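Local coordinates for protein DNA ligase (Enterobacteria phage T7, PDB 1A0I) that seals nicks in DNA in an ATP-dependent reaction, joining adjacent 3'-hydroxyl and 5'-phosphate ends, as expected of a phage replication ligase, at residues V294-A297 with T298-Q301; R284-M287 with D288-E292. All coordinates share one frame; numbering follows the deposited sequence.

Contact 1. Residues V294-A297 with T298-Q301; sequences VKEA and TLSQ
Thr298 folds its hydroxyl back over the last turn of helix 285-298 and lays it against the carbonyl of Val294. This is the C-terminal end of that helix, in the OB-type C-terminal domain of the ligase. Thr298 N donates to Val294 O over 3.1 Å in a nearly straight bond. The hydroxyl OG1 of the same threonine also donates to Val294 O, over 2.7 Å. It comes from above the carbonyl plane, 36° out of it. Two donors of one residue therefore grip a single oxygen. The torsion allows this: OG1 stands beside the backbone N (chi1 -45°), on the side that faces back up the helix. A weak hydrogen bond also links OG1 to Ile318 N, in the loop before strand 325-330.

One residue on, the regular pattern gives way. Leu299 N lies between two carbonyls, Lys295 O and Glu296 O, and its bonds to both are weak and bent. The leucine side chain sits over the first of these, with Leu299 CB and CG against Lys295 O. The alkyl chain of Lys295 passes near Leu299 CD1, while its NZ forms a salt bridge with Glu292, one turn back. Val294 is buried and turns its side chain toward Trp253 and Phe304, so this face of the helix end packs on neighbouring loops. The outer face carries Glu296, which is exposed and poorly ordered.

The chain leaves the helix through a tighter, three-residue step. Ser300 N donates to Ala297 O over 3.2 Å, and the N-H points straight at the oxygen (168°) although the donor sits well above the carbonyl plane.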
loop_
_atom_site.group_PDB
_atom_site.type_symbol
_atom_site.label_atom_id
_atom_site.label_comp_id
_atom_site.label_asym_id
_atom_site.label_seq_id
_atom_site.Cartn_x
_atom_site.Cartn_y
_atom_site.Cartn_z
ATOM N N VAL A 294 -14.805 26.207 2.165
ATOM C CA VAL A 294 -15.782 26.560 3.187
ATOM C C VAL A 294 -15.455 27.940 3.753
ATOM O O VAL A 294 -16.314 28.815 3.811
ATOM C CB VAL A 294 -15.753 25.441 4.265
ATOM C CG1 VAL A 294 -16.541 25.782 5.502
ATOM C CG2 VAL A 294 -16.389 24.214 3.648
ATOM N N LYS A 295 -14.195 28.263 3.992
ATOM C CA LYS A 295 -13.786 29.496 4.620
ATOM C C LYS A 295 -14.090 30.675 3.737
ATOM O O LYS A 295 -14.590 31.661 4.262
ATOM C CB LYS A 295 -12.288 29.444 4.945
ATOM C CG LYS A 295 -11.713 30.671 5.633
ATOM C CD LYS A 295 -10.363 30.323 6.225
ATOM C CE LYS A 295 -9.254 31.267 5.768
ATOM N NZ LYS A 295 -7.958 30.618 5.578
ATOM N N GLU A 296 -13.943 30.567 2.427
ATOM C CA GLU A 296 -14.156 31.685 1.522
ATOM C C GLU A 296 -15.617 32.012 1.282
ATOM O O GLU A 296 -16.056 33.173 1.315
ATOM C CB GLU A 296 -13.505 31.385 0.188
ATOM C CG GLU A 296 -12.950 32.632 -0.474
ATOM C CD GLU A 296 -11.598 33.119 0.073
ATOM O OE1 GLU A 296 -11.303 32.973 1.269
ATOM O OE2 GLU A 296 -10.844 33.661 -0.745
ATOM N N ALA A 297 -16.394 30.945 1.074
ATOM C CA ALA A 297 -17.806 31.050 0.784
ATOM C C ALA A 297 -18.448 31.719 1.995
ATOM O O ALA A 297 -19.176 32.699 1.845
ATOM C CB ALA A 297 -18.378 29.648 0.556
ATOM N N THR A 298 -18.105 31.309 3.208
ATOM C CA THR A 298 -18.589 31.905 4.429
ATOM C C THR A 298 -18.034 33.314 4.607
ATOM O O THR A 298 -18.635 34.122 5.336
ATOM C CB THR A 298 -18.173 31.026 5.589
ATOM O OG1 THR A 298 -18.439 29.668 5.253
ATOM C CG2 THR A 298 -18.902 31.453 6.853
ATOM N N LEU A 299 -16.903 33.692 3.989
ATOM C CA LEU A 299 -16.424 35.053 4.115
ATOM C C LEU A 299 -17.162 36.050 3.225
ATOM O O LEU A 299 -16.805 37.229 3.207
ATOM C CB LEU A 299 -14.896 35.110 3.882
ATOM C CG LEU A 299 -14.114 34.530 5.082
ATOM C CD1 LEU A 299 -12.635 34.820 4.967
ATOM C CD2 LEU A 299 -14.635 35.141 6.365
ATOM N N SER A 300 -18.287 35.654 2.603
ATOM C CA SER A 300 -19.254 36.643 2.159
ATOM C C SER A 300 -20.403 36.680 3.207
ATOM O O SER A 300 -21.604 36.483 3.008
ATOM C CB SER A 300 -19.781 36.318 0.762
ATOM O OG SER A 300 -19.554 37.489 -0.038
ATOM N N GLN A 301 -19.892 36.786 4.434
ATOM C CA GLN A 301 -20.536 37.236 5.660
ATOM C C GLN A 301 -19.425 37.964 6.447
ATOM O O GLN A 301 -19.682 38.987 7.063
ATOM C CB GLN A 301 -21.019 36.087 6.510
ATOM C CG GLN A 301 -22.484 35.758 6.277
ATOM C CD GLN A 301 -22.832 34.431 6.898
ATOM O OE1 GLN A 301 -22.939 34.295 8.103
ATOM N NE2 GLN A 301 -22.967 33.378 6.117
#

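Contact 2. Residues R284-M287 with D288-E292; sequences RALM and DEFTE
Phe290 lies alongside Leu286, one turn earlier on the same helix, and the two side chains point the same way. Phe290 CB starts 3.4 Å from Leu286 O. CG comes next and is also close to this oxygen. The ring is set beside the backbone N (chi1 -68°), which carries it back along the helix. Leu286 O thus sits over one ring face, 3.2 Å above the plane and offset toward the rim. CD1 and CD2 flank the same oxygen. CE2 and CZ then turn to the leucine branch, with Phe290 CZ 3.7 Å from Leu286 CG. Beyond this contact the ring meets Phe267, Tyr321 and Phe344, the last two edge-to-face. Phe267 and Phe344 belong to strands 266-270 and 343-347, so Phe290 joins the helix to the five-stranded sheet of the OB-type domain.

These residues form the first turns of helix 285-298, with Arg284 at the N-cap position. Asp288 N donates to Arg284 O over 2.9 Å, and Phe290 N to Leu286 O over the same length; both bonds are nearly straight. Asp288 and Arg284 start side by side, with Asp288 OD2 3.4 Å from Arg284 CG; their charged groups do not meet. Beyond CG the arginine bends away from the carboxylate, and NH1 reaches Asn260 and Glu261, in weak interactions only.

Thr291 is buried and turns its hydroxyl back to the preceding turn. Met287 O accepts from both Thr291 N and Thr291 OG1. The hydroxyl lies 2.9 Å from Met287 O and approaches from above the carbonyl plane.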
loop_
_atom_site.group_PDB
_atom_site.type_symbol
_atom_site.label_atom_id
_atom_site.label_comp_id
_atom_site.label_asym_id
_atom_site.label_seq_id
_atom_site.Cartn_x
_atom_site.Cartn_y
_atom_site.Cartn_z
ATOM N N ARG A 284 -5.983 14.897 4.175
ATOM C CA ARG A 284 -5.328 16.031 4.820
ATOM C C ARG A 284 -5.265 17.022 3.698
ATOM O O ARG A 284 -5.807 18.099 3.827
ATOM C CB ARG A 284 -3.860 15.912 5.249
ATOM C CG ARG A 284 -3.437 16.986 6.239
ATOM C CD ARG A 284 -3.505 16.364 7.636
ATOM N NE ARG A 284 -2.460 15.362 7.860
ATOM C CZ ARG A 284 -2.369 14.599 8.962
ATOM N NH1 ARG A 284 -3.269 14.687 9.963
ATOM N NH2 ARG A 284 -1.327 13.752 9.033
ATOM N N ALA A 285 -4.787 16.639 2.517
ATOM C CA ALA A 285 -4.740 17.541 1.382
ATOM C C ALA A 285 -6.178 17.862 0.972
ATOM O O ALA A 285 -6.527 19.022 0.789
ATOM C CB ALA A 285 -4.005 16.878 0.216
ATOM N N LEU A 286 -7.083 16.888 0.946
ATOM C CA LEU A 286 -8.466 17.175 0.631
ATOM C C LEU A 286 -9.104 17.939 1.807
ATOM O O LEU A 286 -9.873 18.861 1.577
ATOM C CB LEU A 286 -9.123 15.855 0.357
ATOM C CG LEU A 286 -9.928 15.636 -0.913
ATOM C CD1 LEU A 286 -9.138 16.071 -2.125
ATOM C CD2 LEU A 286 -10.286 14.164 -1.009
ATOM N N MET A 287 -8.803 17.636 3.075
ATOM C CA MET A 287 -9.281 18.404 4.237
ATOM C C MET A 287 -8.997 19.895 4.146
ATOM O O MET A 287 -9.925 20.705 4.155
ATOM C CB MET A 287 -8.632 17.987 5.538
ATOM C CG MET A 287 -9.161 16.801 6.299
ATOM S SD MET A 287 -8.011 16.327 7.613
ATOM C CE MET A 287 -8.128 14.587 7.405
ATOM N N ASP A 288 -7.729 20.268 3.968
ATOM C CA ASP A 288 -7.308 21.656 3.926
ATOM C C ASP A 288 -7.824 22.322 2.667
ATOM O O ASP A 288 -8.096 23.508 2.700
ATOM C CB ASP A 288 -5.771 21.691 4.036
ATOM C CG ASP A 288 -5.297 21.167 5.414
ATOM O OD1 ASP A 288 -5.373 21.894 6.404
ATOM O OD2 ASP A 288 -4.878 20.015 5.531
ATOM N N GLU A 289 -8.086 21.629 1.551
ATOM C CA GLU A 289 -8.644 22.196 0.315
ATOM C C GLU A 289 -10.133 22.521 0.525
ATOM O O GLU A 289 -10.591 23.642 0.278
ATOM C CB GLU A 289 -8.484 21.180 -0.807
ATOM C CG GLU A 289 -8.545 21.654 -2.247
ATOM C CD GLU A 289 -8.698 20.497 -3.245
ATOM O OE1 GLU A 289 -9.805 19.959 -3.400
ATOM O OE2 GLU A 289 -7.703 20.144 -3.880
ATOM N N PHE A 290 -10.901 21.574 1.077
ATOM C CA PHE A 290 -12.313 21.753 1.410
ATOM C C PHE A 290 -12.568 22.846 2.443
ATOM O O PHE A 290 -13.580 23.550 2.337
ATOM C CB PHE A 290 -12.909 20.452 1.948
ATOM C CG PHE A 290 -13.026 19.340 0.928
ATOM C CD1 PHE A 290 -12.897 19.594 -0.439
ATOM C CD2 PHE A 290 -13.277 18.056 1.381
ATOM C CE1 PHE A 290 -13.028 18.563 -1.357
ATOM C CE2 PHE A 290 -13.406 17.023 0.460
ATOM C CZ PHE A 290 -13.286 17.280 -0.901
ATOM N N THR A 291 -11.718 23.015 3.460
ATOM C CA THR A 291 -11.899 24.090 4.423
ATOM C C THR A 291 -11.710 25.415 3.740
ATOM O O THR A 291 -12.593 26.239 3.958
ATOM C CB THR A 291 -10.914 24.089 5.588
ATOM O OG1 THR A 291 -10.637 22.788 6.081
ATOM C CG2 THR A 291 -11.556 24.929 6.666
ATOM N N GLU A 292 -10.683 25.705 2.938
ATOM C CA GLU A 292 -10.515 26.967 2.233
ATOM C C GLU A 292 -11.769 27.292 1.484
ATOM O O GLU A 292 -12.335 28.353 1.751
ATOM C CB GLU A 292 -9.335 26.882 1.261
ATOM C CG GLU A 292 -8.159 27.724 1.748
ATOM C CD GLU A 292 -7.786 27.577 3.228
ATOM O OE1 GLU A 292 -7.171 26.604 3.646
ATOM O OE2 GLU A 292 -8.106 28.485 3.989
#

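Coming from the N terminus, the chain finishes strand 276-279 and enters helix 285-298. Contact 2 spans the first turns of this helix, and contact 1 spans its last turn and the start of the loop that leads to strand 325-330. Neither closes a long loop. They follow in series, without nesting or crossing, and their centres are about 14 Å apart. Thr293 alone separates their segments, and the helix runs through this gap without a break. Through Phe290, contact 2 sets the first half of the helix against the five-stranded sheet; Met287 and Thr291 touch the loop at Glu261, Lys263 and Val264. Contact 1 sets the helix end against the loops around Trp253, Phe304 and Ile318.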